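Local coordinates for protein dihydrodipicolinate synthase (PDB 3DZ1) that probably works as a 4-hydroxy-tetrahydrodipicolinate synthase, a lyase of the DapA family built as a TIM barrel that is predicted to bind pyruvate, at residues A[54-62]-A[278-286]; A[64-72]-A[93-103]. All coordinates share one frame; numbering follows the deposited sequence.

Interaction 1: residues A[54-62]-A[278-286]; sequences EAPKLDAAE and SAQRKPGAS
The ammonium NZ of K57 is gripped by three oxygens: P283 O at 2.7 Å, R281 O at 2.8 Å and, from its own segment, E54 OE1 at 2.9 Å. The two carbonyls belong to a bend that contains the cis peptide between K282 and P283. The lysine reaches them with its chain extended beyond CG, sliding past R281, which runs in the opposite direction. E54 OE1 in turn accepts from two donors, K57 NZ on its anti side and R281 N on its syn side, while E54 OE2 is paired with K266.

At the far end of R281, the guanidinium takes the carboxylate of E62 end-on. NH2 points almost straight (175°) at E62 OE2, 2.8 Å away, and NH1 gives one bond to E62 OE1 and another to K57 O. The two flat groups are turned 44° apart, and L58 CD2 lies over one guanidinium face, 3.6 Å from NH1. R281 NE bonds G24 O, which further fixes the group's rotation. E62 OE1 also receives D59 N at 2.8 Å, and D59 OD1 receives E62 N, making the capping box that opens helix 60-73 of the barrel.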
loop_
_atom_site.group_PDB
_atom_site.type_symbol
_atom_site.label_atom_id
_atom_site.label_comp_id
_atom_site.label_asym_id
_atom_site.label_seq_id
_atom_site.Cartn_x
_atom_site.Cartn_y
_atom_site.Cartn_z
ATOM N N GLU A 54 -1.283 20.821 -10.524
ATOM C CA GLU A 54 -0.663 21.122 -9.233
ATOM C C GLU A 54 -1.633 21.792 -8.261
ATOM O O GLU A 54 -1.232 22.617 -7.437
ATOM C CB GLU A 54 0.570 22.011 -9.437
ATOM C CG GLU A 54 1.651 21.376 -10.304
ATOM C CD GLU A 54 2.819 22.315 -10.574
ATOM O OE1 GLU A 54 3.638 22.543 -9.655
ATOM O OE2 GLU A 54 2.913 22.831 -11.709
ATOM N N ALA A 55 -2.908 21.428 -8.354
ATOM C CA ALA A 55 -3.925 22.001 -7.477
ATOM C C ALA A 55 -3.577 21.834 -5.992
ATOM O O ALA A 55 -3.850 22.719 -5.182
ATOM C CB ALA A 55 -5.281 21.375 -7.764
ATOM N N PRO A 56 -2.976 20.692 -5.614
ATOM C CA PRO A 56 -2.635 20.519 -4.199
ATOM C C PRO A 56 -1.648 21.575 -3.698
ATOM O O PRO A 56 -1.516 21.779 -2.490
ATOM C CB PRO A 56 -2.048 19.113 -4.158
ATOM C CG PRO A 56 -2.816 18.408 -5.234
ATOM C CD PRO A 56 -2.810 19.426 -6.350
ATOM N N LYS A 57 -0.970 22.247 -4.630
ATOM C CA LYS A 57 0.023 23.272 -4.300
ATOM C C LYS A 57 -0.541 24.693 -4.290
ATOM O O LYS A 57 0.198 25.657 -4.074
ATOM C CB LYS A 57 1.188 23.215 -5.294
ATOM C CG LYS A 57 1.825 21.844 -5.440
ATOM C CD LYS A 57 2.958 21.886 -6.456
ATOM C CE LYS A 57 3.554 20.511 -6.688
ATOM N NZ LYS A 57 4.605 20.542 -7.741
ATOM N N LEU A 58 -1.842 24.817 -4.529
ATOM C CA LEU A 58 -2.513 26.112 -4.551
ATOM C C LEU A 58 -3.434 26.221 -3.337
ATOM O O LEU A 58 -3.836 25.206 -2.768
ATOM C CB LEU A 58 -3.362 26.233 -5.817
ATOM C CG LEU A 58 -2.693 25.999 -7.171
ATOM C CD1 LEU A 58 -3.762 25.921 -8.250
ATOM C CD2 LEU A 58 -1.704 27.116 -7.470
ATOM N N ASP A 59 -3.755 27.444 -2.925
ATOM C CA ASP A 59 -4.680 27.609 -1.809
ATOM C C ASP A 59 -6.076 27.719 -2.434
ATOM O O ASP A 59 -6.205 27.905 -3.647
ATOM C CB ASP A 59 -4.341 28.855 -0.978
ATOM C CG ASP A 59 -4.546 30.150 -1.737
ATOM O OD1 ASP A 59 -5.646 30.358 -2.288
ATOM O OD2 ASP A 59 -3.607 30.972 -1.766
ATOM N N ALA A 60 -7.114 27.592 -1.617
ATOM C CA ALA A 60 -8.488 27.652 -2.110
ATOM C C ALA A 60 -8.771 28.793 -3.091
ATOM O O ALA A 60 -9.300 28.563 -4.181
ATOM C CB ALA A 60 -9.456 27.732 -0.931
ATOM N N ALA A 61 -8.419 30.017 -2.708
ATOM C CA ALA A 61 -8.653 31.185 -3.558
ATOM C C ALA A 61 -7.936 31.105 -4.906
ATOM O O ALA A 61 -8.481 31.510 -5.935
ATOM C CB ALA A 61 -8.233 32.453 -2.824
ATOM N N GLU A 62 -6.713 30.586 -4.899
ATOM C CA GLU A 62 -5.938 30.464 -6.128
ATOM C C GLU A 62 -6.564 29.448 -7.078
ATOM O O GLU A 62 -6.673 29.697 -8.279
ATOM C CB GLU A 62 -4.501 30.056 -5.802
ATOM C CG GLU A 62 -3.767 31.076 -4.956
ATOM C CD GLU A 62 -2.363 30.643 -4.607
ATOM O OE1 GLU A 62 -2.207 29.532 -4.062
ATOM O OE2 GLU A 62 -1.421 31.416 -4.874
ATOM N N SER A 278 8.820 27.492 -16.996
ATOM C CA SER A 278 8.534 26.071 -16.828
ATOM C C SER A 278 8.457 25.723 -15.345
ATOM O O SER A 278 8.376 24.558 -14.972
ATOM C CB SER A 278 9.634 25.237 -17.485
ATOM O OG SER A 278 10.898 25.537 -16.916
ATOM N N ALA A 279 8.468 26.749 -14.505
ATOM C CA ALA A 279 8.429 26.572 -13.058
ATOM C C ALA A 279 7.218 25.827 -12.495
ATOM O O ALA A 279 6.106 25.906 -13.026
ATOM C CB ALA A 279 8.543 27.937 -12.379
ATOM N N GLN A 280 7.470 25.092 -11.416
ATOM C CA GLN A 280 6.443 24.357 -10.686
ATOM C C GLN A 280 6.583 24.864 -9.259
ATOM O O GLN A 280 7.587 25.492 -8.919
ATOM C CB GLN A 280 6.725 22.857 -10.663
ATOM C CG GLN A 280 7.048 22.221 -11.986
ATOM C CD GLN A 280 7.523 20.794 -11.816
ATOM O OE1 GLN A 280 8.178 20.241 -12.695
ATOM N NE2 GLN A 280 7.188 20.187 -10.681
ATOM N N ARG A 281 5.589 24.599 -8.423
ATOM C CA ARG A 281 5.668 25.007 -7.030
ATOM C C ARG A 281 6.227 23.821 -6.250
ATOM O O ARG A 281 6.143 22.682 -6.707
ATOM C CB ARG A 281 4.285 25.369 -6.495
ATOM C CG ARG A 281 3.766 26.709 -6.963
ATOM C CD ARG A 281 2.542 27.103 -6.160
ATOM N NE ARG A 281 2.121 28.470 -6.434
ATOM C CZ ARG A 281 1.102 29.067 -5.828
ATOM N NH1 ARG A 281 0.402 28.413 -4.913
ATOM N NH2 ARG A 281 0.785 30.316 -6.136
ATOM N N LYS A 282 6.809 24.083 -5.085
ATOM C CA LYS A 282 7.357 23.007 -4.265
ATOM C C LYS A 282 6.191 22.192 -3.707
ATOM O O LYS A 282 5.155 22.751 -3.358
ATOM C CB LYS A 282 8.169 23.578 -3.100
ATOM C CG LYS A 282 9.371 24.418 -3.500
ATOM C CD LYS A 282 10.154 24.848 -2.263
ATOM C CE LYS A 282 11.312 25.768 -2.619
ATOM N NZ LYS A 282 10.837 27.056 -3.202
ATOM N N PRO A 283 6.341 20.862 -3.621
ATOM C CA PRO A 283 7.529 20.102 -4.021
ATOM C C PRO A 283 7.531 19.812 -5.524
ATOM O O PRO A 283 6.495 19.491 -6.104
ATOM C CB PRO A 283 7.413 18.837 -3.183
ATOM C CG PRO A 283 5.933 18.603 -3.180
ATOM C CD PRO A 283 5.375 19.991 -2.924
ATOM N N GLY A 284 8.700 19.933 -6.147
ATOM C CA GLY A 284 8.815 19.681 -7.574
ATOM C C GLY A 284 10.202 20.039 -8.068
ATOM O O GLY A 284 10.729 21.105 -7.738
ATOM N N ALA A 285 10.809 19.160 -8.856
ATOM C CA ALA A 285 12.152 19.417 -9.363
ATOM C C ALA A 285 12.173 19.512 -10.879
ATOM O O ALA A 285 11.461 18.779 -11.562
ATOM C CB ALA A 285 13.108 18.321 -8.893
ATOM N N SER A 286 12.998 20.419 -11.394
ATOM C CA SER A 286 13.129 20.618 -12.833
ATOM C C SER A 286 14.042 19.562 -13.457
ATOM O O SER A 286 14.708 18.803 -12.752
ATOM C CB SER A 286 13.683 22.015 -13.118
ATOM O OG SER A 286 13.798 22.235 -14.512
#

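Interaction 2: residues A[64-72]-A[93-103]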
loop_
_atom_site.group_PDB
_atom_site.type_symbol
_atom_site.label_atom_id
_atom_site.label_comp_id
_atom_site.label_asym_id
_atom_site.label_seq_id
_atom_site.Cartn_x
_atom_site.Cartn_y
_atom_site.Cartn_z
ATOM N N GLU A 64 -9.653 28.543 -7.311
ATOM C CA GLU A 64 -10.864 29.114 -7.879
ATOM C C GLU A 64 -10.539 30.114 -8.988
ATOM O O GLU A 64 -11.199 30.133 -10.027
ATOM C CB GLU A 64 -11.687 29.781 -6.772
ATOM C CG GLU A 64 -12.346 28.773 -5.830
ATOM C CD GLU A 64 -12.865 29.404 -4.550
ATOM O OE1 GLU A 64 -13.310 30.571 -4.591
ATOM O OE2 GLU A 64 -12.842 28.726 -3.502
ATOM N N ALA A 65 -9.513 30.932 -8.773
ATOM C CA ALA A 65 -9.112 31.926 -9.765
ATOM C C ALA A 65 -8.591 31.254 -11.035
ATOM O O ALA A 65 -8.945 31.645 -12.143
ATOM C CB ALA A 65 -8.040 32.849 -9.186
ATOM N N VAL A 66 -7.751 30.239 -10.871
ATOM C CA VAL A 66 -7.197 29.529 -12.018
ATOM C C VAL A 66 -8.313 28.887 -12.835
ATOM O O VAL A 66 -8.405 29.088 -14.048
ATOM C CB VAL A 66 -6.204 28.442 -11.567
ATOM C CG1 VAL A 66 -5.709 27.653 -12.772
ATOM C CG2 VAL A 66 -5.028 29.086 -10.842
ATOM N N ALA A 67 -9.164 28.118 -12.163
ATOM C CA ALA A 67 -10.269 27.455 -12.836
ATOM C C ALA A 67 -11.114 28.482 -13.578
ATOM O O ALA A 67 -11.509 28.257 -14.723
ATOM C CB ALA A 67 -11.124 26.711 -11.828
ATOM N N THR A 68 -11.386 29.610 -12.924
ATOM C CA THR A 68 -12.195 30.671 -13.526
ATOM C C THR A 68 -11.525 31.295 -14.747
ATOM O O THR A 68 -12.178 31.539 -15.764
ATOM C CB THR A 68 -12.502 31.793 -12.510
ATOM O OG1 THR A 68 -13.213 31.247 -11.394
ATOM C CG2 THR A 68 -13.359 32.869 -13.147
ATOM N N ARG A 69 -10.225 31.549 -14.649
ATOM C CA ARG A 69 -9.482 32.140 -15.758
ATOM C C ARG A 69 -9.635 31.272 -17.005
ATOM O O ARG A 69 -9.908 31.779 -18.098
ATOM C CB ARG A 69 -7.998 32.258 -15.400
ATOM C CG ARG A 69 -7.167 33.022 -16.423
ATOM C CD ARG A 69 -7.196 34.511 -16.144
ATOM N NE ARG A 69 -6.482 35.287 -17.156
ATOM C CZ ARG A 69 -6.212 36.584 -17.044
ATOM N NH1 ARG A 69 -6.591 37.248 -15.962
ATOM N NH2 ARG A 69 -5.577 37.220 -18.017
ATOM N N PHE A 70 -9.452 29.962 -16.836
ATOM C CA PHE A 70 -9.572 29.012 -17.942
ATOM C C PHE A 70 -10.992 28.947 -18.496
ATOM O O PHE A 70 -11.193 28.933 -19.712
ATOM C CB PHE A 70 -9.156 27.608 -17.489
ATOM C CG PHE A 70 -7.674 27.354 -17.548
ATOM C CD1 PHE A 70 -7.015 27.286 -18.770
ATOM C CD2 PHE A 70 -6.942 27.153 -16.382
ATOM C CE1 PHE A 70 -5.647 27.016 -18.832
ATOM C CE2 PHE A 70 -5.575 26.884 -16.433
ATOM C CZ PHE A 70 -4.928 26.814 -17.659
ATOM N N ILE A 71 -11.970 28.889 -17.598
ATOM C CA ILE A 71 -13.365 28.814 -18.005
ATOM C C ILE A 71 -13.769 30.020 -18.852
ATOM O O ILE A 71 -14.376 29.867 -19.915
ATOM C CB ILE A 71 -14.299 28.711 -16.777
ATOM C CG1 ILE A 71 -14.034 27.400 -16.034
ATOM C CG2 ILE A 71 -15.756 28.752 -17.219
ATOM C CD1 ILE A 71 -14.804 27.255 -14.737
ATOM N N LYS A 72 -13.417 31.213 -18.392
ATOM C CA LYS A 72 -13.767 32.432 -19.110
ATOM C C LYS A 72 -13.059 32.587 -20.452
ATOM O O LYS A 72 -13.602 33.186 -21.381
ATOM C CB LYS A 72 -13.476 33.651 -18.231
ATOM C CG LYS A 72 -14.258 33.666 -16.925
ATOM C CD LYS A 72 -15.754 33.646 -17.182
ATOM C CE LYS A 72 -16.541 33.726 -15.887
ATOM N NZ LYS A 72 -18.005 33.719 -16.152
ATOM N N ARG A 93 -17.892 23.252 -2.742
ATOM C CA ARG A 93 -17.564 24.651 -2.979
ATOM C C ARG A 93 -16.965 24.857 -4.369
ATOM O O ARG A 93 -17.467 25.658 -5.156
ATOM C CB ARG A 93 -16.589 25.154 -1.910
ATOM C CG ARG A 93 -16.108 26.582 -2.128
ATOM C CD ARG A 93 -15.123 26.995 -1.047
ATOM N NE ARG A 93 -15.756 27.129 0.266
ATOM C CZ ARG A 93 -16.531 28.150 0.623
ATOM N NH1 ARG A 93 -16.772 29.137 -0.236
ATOM N NH2 ARG A 93 -17.063 28.189 1.840
ATOM N N LEU A 94 -15.901 24.123 -4.672
ATOM C CA LEU A 94 -15.236 24.261 -5.965
ATOM C C LEU A 94 -16.109 23.840 -7.141
ATOM O O LEU A 94 -16.039 24.437 -8.216
ATOM C CB LEU A 94 -13.928 23.459 -5.979
ATOM C CG LEU A 94 -13.035 23.624 -7.213
ATOM C CD1 LEU A 94 -12.708 25.100 -7.421
ATOM C CD2 LEU A 94 -11.759 22.814 -7.034
ATOM N N ALA A 95 -16.930 22.816 -6.942
ATOM C CA ALA A 95 -17.801 22.340 -8.015
ATOM C C ALA A 95 -18.855 23.382 -8.390
ATOM O O ALA A 95 -19.014 23.720 -9.562
ATOM C CB ALA A 95 -18.474 21.043 -7.605
ATOM N N ARG A 96 -19.569 23.892 -7.389
ATOM C CA ARG A 96 -20.612 24.889 -7.626
ATOM C C ARG A 96 -20.036 26.182 -8.190
ATOM O O ARG A 96 -20.628 26.802 -9.076
ATOM C CB ARG A 96 -21.363 25.190 -6.328
ATOM C CG ARG A 96 -22.168 24.023 -5.779
ATOM C CD ARG A 96 -23.211 23.548 -6.773
ATOM N NE ARG A 96 -24.232 22.721 -6.133
ATOM C CZ ARG A 96 -25.138 22.005 -6.793
ATOM N NH1 ARG A 96 -25.156 22.003 -8.118
ATOM N NH2 ARG A 96 -26.034 21.289 -6.123
ATOM N N LEU A 97 -18.880 26.582 -7.673
ATOM C CA LEU A 97 -18.215 27.796 -8.131
ATOM C C LEU A 97 -17.851 27.662 -9.603
ATOM O O LEU A 97 -18.069 28.582 -10.405
ATOM C CB LEU A 97 -16.945 28.036 -7.312
ATOM C CG LEU A 97 -16.112 29.269 -7.676
ATOM C CD1 LEU A 97 -15.411 29.779 -6.437
ATOM C CD2 LEU A 97 -15.114 28.934 -8.775
ATOM N N SER A 98 -17.295 26.507 -9.948
ATOM C CA SER A 98 -16.886 26.232 -11.318
ATOM C C SER A 98 -18.081 26.233 -12.259
ATOM O O SER A 98 -18.016 26.795 -13.352
ATOM C CB SER A 98 -16.168 24.885 -11.389
ATOM O OG SER A 98 -15.011 24.891 -10.573
HETATM N N MSE A 99 -19.173 25.604 -11.838
HETATM C CA MSE A 99 -20.365 25.562 -12.668
HETATM C C MSE A 99 -20.966 26.958 -12.846
HETATM O O MSE A 99 -21.368 27.325 -13.954
HETATM C CB MSE A 99 -21.402 24.602 -12.074
HETATM C CG MSE A 99 -20.954 23.139 -12.038
HETATM SE SE MSE A 99 -20.322 22.434 -13.748
HETATM C CE MSE A 99 -21.997 22.434 -14.721
ATOM N N ASP A 100 -21.027 27.741 -11.771
ATOM C CA ASP A 100 -21.571 29.095 -11.876
ATOM C C ASP A 100 -20.703 29.941 -12.803
ATOM O O ASP A 100 -21.197 30.848 -13.477
ATOM C CB ASP A 100 -21.645 29.774 -10.505
ATOM C CG ASP A 100 -22.701 29.162 -9.603
ATOM O OD1 ASP A 100 -23.729 28.682 -10.128
ATOM O OD2 ASP A 100 -22.511 29.176 -8.369
ATOM N N ALA A 101 -19.410 29.638 -12.832
ATOM C CA ALA A 101 -18.460 30.364 -13.667
ATOM C C ALA A 101 -18.611 30.027 -15.148
ATOM O O ALA A 101 -18.270 30.841 -16.012
ATOM C CB ALA A 101 -17.039 30.072 -13.211
ATOM N N GLY A 102 -19.111 28.825 -15.438
ATOM C CA GLY A 102 -19.301 28.419 -16.821
ATOM C C GLY A 102 -18.687 27.080 -17.195
ATOM O O GLY A 102 -18.613 26.733 -18.379
ATOM N N ALA A 103 -18.248 26.320 -16.199
ATOM C CA ALA A 103 -17.646 25.017 -16.468
ATOM C C ALA A 103 -18.660 24.070 -17.102
ATOM O O ALA A 103 -19.869 24.199 -16.883
ATOM C CB ALA A 103 -17.103 24.411 -15.173
#
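I71 and A103 meet where two neighbouring, nearly parallel outer helices of the (beta/alpha)8 barrel lie side by side, their axes 9.8 Å apart at the closest and crossing at -25°. Strand 78-82 links them in sequence, and its V79 and V81 touch I71 from the barrel side. Packing is tightest around this isoleucine. Its CD1 rests 3.7 Å from A103 CB and also meets A101 CB, while CG2, held anti to the backbone N, presses on the backbone, 3.4 Å from G102 C. G102 has positive phi and closes helix 88-101 in a Schellman motif; a CB there would crowd I71 CG2 and jam against the preceding carbonyl, hence glycine.

Towards the N-terminal ends the contact is more open to solvent and edged with polar groups. L94 CD1 lies 4.0 Å from E64 CG, and L97 lies across the glutamate chain at about a right angle, with its CD2 4.0 Å from T68 OG1. That hydroxyl is spent within its own helix, on E64 O. E64 OE2 and R93 NE stay 5.0 Å apart, opposite charges that do not touch. With E64 cut back to an alanine, L94 CD1 and the L97 methyls would probably lose the chain that covers them, and R93 one of the negative charges near it.

At the other end, on the exposed rim, K72, bent at chi2 (-59°), reaches across to the last turn of the opposing helix, where its NZ makes a 2.9 Å hydrogen bond to A101 O.

How the interactions relate
Helix 60-73 carries both contacts: interaction 1 ties its capped start to the 278-286 loop, and interaction 2 lays its body against helix 88-101. Their centres are about 18 Å apart, yet they touch where L58 CD1 packs on V66 CG2 at 4.3 Å. In sequence, the residues of interaction 2 fall between the two segments of interaction 1; interaction 2 joins adjacent barrel helices, whereas interaction 1 brings in a distant C-terminal loop. The two also approach across the assembly, since D59 forms a long, weak ion pair with R93 of the second subunit. Both lie away from M217, the predicted pyruvate-binding residue. From the chain centre, the centres of interactions 1 and 2 are about 17 and 16 Å away.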